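Local coordinates for protein beta-2-microglobulin (PDB 5H5Z) that pairs as the light chain with an MHC class I heavy chain, and so probably helps it to present peptides to the immune system in a bony fish, at residues Q51-A56 with F63-S68. The protein carries 1 engineered substitution. Sequence-based numbering, arbitrary orientation.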
loop_
_atom_site.group_PDB
_atom_site.type_symbol
_atom_site.label_atom_id
_atom_site.label_comp_id
_atom_site.label_asym_id
_atom_site.label_seq_id
_atom_site.Cartn_x
_atom_site.Cartn_y
_atom_site.Cartn_z
ATOM N N GLN B 51 3.438 13.375 -7.705
ATOM C CA GLN B 51 2.740 13.197 -6.431
ATOM C C GLN B 51 3.195 11.920 -5.740
ATOM O O GLN B 51 3.271 10.865 -6.371
ATOM C CB GLN B 51 1.225 13.142 -6.655
ATOM C CG GLN B 51 0.606 14.444 -7.153
ATOM C CD GLN B 51 0.637 14.603 -8.666
ATOM O OE1 GLN B 51 1.075 13.716 -9.400
ATOM N NE2 GLN B 51 0.163 15.747 -9.140
ATOM N N GLN B 52 3.483 12.015 -4.444
ATOM C CA GLN B 52 3.921 10.859 -3.667
ATOM C C GLN B 52 2.978 10.581 -2.501
ATOM O O GLN B 52 2.575 11.501 -1.784
ATOM C CB GLN B 52 5.354 11.063 -3.162
ATOM C CG GLN B 52 5.978 9.838 -2.503
ATOM C CD GLN B 52 7.429 10.053 -2.113
ATOM O OE1 GLN B 52 7.791 9.953 -0.938
ATOM N NE2 GLN B 52 8.271 10.355 -3.096
ATOM N N THR B 53 2.634 9.308 -2.325
ATOM C CA THR B 53 1.778 8.869 -1.223
ATOM C C THR B 53 2.487 9.025 0.119
ATOM O O THR B 53 3.716 9.075 0.182
ATOM C CB THR B 53 1.315 7.404 -1.392
ATOM O OG1 THR B 53 2.453 6.534 -1.477
ATOM C CG2 THR B 53 0.453 7.252 -2.646
ATOM N N ASP B 54 1.700 9.110 1.185
ATOM C CA ASP B 54 2.224 9.248 2.539
ATOM C C ASP B 54 2.781 7.927 3.031
ATOM O O ASP B 54 2.268 6.858 2.689
ATOM C CB ASP B 54 1.124 9.724 3.484
ATOM C CG ASP B 54 0.641 11.126 3.161
ATOM O OD1 ASP B 54 1.440 11.945 2.657
ATOM O OD2 ASP B 54 -0.540 11.416 3.423
ATOM N N LEU B 55 3.826 8.010 3.844
ATOM C CA LEU B 55 4.551 6.829 4.299
ATOM C C LEU B 55 3.656 5.852 5.059
ATOM O O LEU B 55 3.069 6.191 6.084
ATOM C CB LEU B 55 5.757 7.238 5.153
ATOM C CG LEU B 55 6.774 6.157 5.526
ATOM C CD1 LEU B 55 7.603 5.713 4.324
ATOM C CD2 LEU B 55 7.663 6.676 6.644
ATOM N N ALA B 56 3.557 4.637 4.530
ATOM C CA ALA B 56 2.825 3.564 5.189
ATOM C C ALA B 56 3.561 2.236 5.004
ATOM O O ALA B 56 4.554 2.157 4.270
ATOM C CB ALA B 56 1.394 3.486 4.667
ATOM N N PHE B 63 7.931 -1.007 4.195
ATOM C CA PHE B 63 7.290 0.219 3.725
ATOM C C PHE B 63 6.966 0.173 2.233
ATOM O O PHE B 63 7.600 -0.554 1.469
ATOM C CB PHE B 63 8.200 1.418 4.012
ATOM C CG PHE B 63 8.436 1.664 5.470
ATOM C CD1 PHE B 63 7.508 2.377 6.216
ATOM C CD2 PHE B 63 9.588 1.191 6.104
ATOM C CE1 PHE B 63 7.719 2.616 7.569
ATOM C CE2 PHE B 63 9.801 1.421 7.457
ATOM C CZ PHE B 63 8.864 2.137 8.190
ATOM N N HIS B 64 5.974 0.957 1.823
ATOM C CA HIS B 64 5.661 1.114 0.407
ATOM C C HIS B 64 5.273 2.556 0.111
ATOM O O HIS B 64 4.677 3.241 0.955
ATOM C CB HIS B 64 4.576 0.129 -0.051
ATOM C CG HIS B 64 3.244 0.336 0.606
ATOM N ND1 HIS B 64 2.194 0.971 -0.022
ATOM C CD2 HIS B 64 2.792 -0.014 1.833
ATOM C CE1 HIS B 64 1.153 1.005 0.791
ATOM N NE2 HIS B 64 1.490 0.414 1.924
ATOM N N LEU B 65 5.658 3.022 -1.072
ATOM C CA LEU B 65 5.299 4.350 -1.549
ATOM C C LEU B 65 4.946 4.292 -3.020
ATOM O O LEU B 65 5.462 3.456 -3.761
ATOM C CB LEU B 65 6.459 5.331 -1.366
ATOM C CG LEU B 65 6.876 5.727 0.049
ATOM C CD1 LEU B 65 8.245 6.378 0.014
ATOM C CD2 LEU B 65 5.853 6.660 0.699
ATOM N N THR B 66 4.065 5.189 -3.438
ATOM C CA THR B 66 3.731 5.331 -4.845
ATOM C C THR B 66 4.028 6.758 -5.294
ATOM O O THR B 66 3.561 7.719 -4.685
ATOM C CB THR B 66 2.255 4.972 -5.116
ATOM O OG1 THR B 66 1.993 3.644 -4.646
ATOM C CG2 THR B 66 1.943 5.041 -6.606
ATOM N N LYS B 67 4.837 6.889 -6.342
ATOM C CA LYS B 67 5.024 8.173 -7.000
ATOM C C LYS B 67 4.360 8.119 -8.363
ATOM O O LYS B 67 4.475 7.119 -9.067
ATOM C CB LYS B 67 6.499 8.522 -7.141
ATOM C CG LYS B 67 6.727 9.985 -7.469
ATOM C CD LYS B 67 7.891 10.513 -6.662
ATOM C CE LYS B 67 7.857 12.019 -6.529
ATOM N NZ LYS B 67 9.020 12.483 -5.724
ATOM N N SER B 68 3.653 9.188 -8.720
ATOM C CA SER B 68 2.930 9.238 -9.987
ATOM C C SER B 68 2.888 10.657 -10.535
ATOM O O SER B 68 3.044 11.623 -9.787
ATOM C CB SER B 68 1.507 8.683 -9.824
ATOM O OG SER B 68 0.748 9.443 -8.892
HETATM O O HOH W 1 0.987 8.763 -6.189
HETATM O O HOH W 2 2.460 4.860 0.804
#
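Gln-51 and Ser-68 pair through two backbone hydrogen bonds, Gln-51 N to Ser-68 O (2.7 Å) and Ser-68 N to Gln-51 O. Next, Gln-52 turns to the inner face with Leu-65 and Lys-67; CG anti to the backbone N (chi1 -172°) sends its extended chain across both, so that OE1 meets Leu-65 CD1 at 3.7 Å and NE2 packs beside Lys-67 CD at 3.6 Å, while Lys-67 NZ bonds instead to Ile-38 O of the facing sheet. A long chain ending in a polar amide suits this partly exposed place; replacing Gln-52 by an alanine is likely to open a gap beside Leu-65 CD1 and the Lys-67 methylenes. Thr-53 N still bonds to Thr-66 O, but then the strand bows outward and the threonine hydroxyl replaces a backbone carbonyl: OG1 accepts from Thr-66 N (2.9 Å, 165° at the hydrogen) and donates to a water that bridges Asp-54 O and His-64 O. Leu-55, whose apolar side chain suits its buried place, lays CD1 against Phe-63 CD1 (3.8 Å) and Leu-65 CD2. Small Ala-56 lets the His-64 ring lie near its CB, and Ala-56 O accepts from His-64 N (3.1 Å). This is an interrupted antiparallel hairpin whose strand 51-57 edges one sheet of the C1-set immunoglobulin sandwich, beside the MHC class I heavy chain.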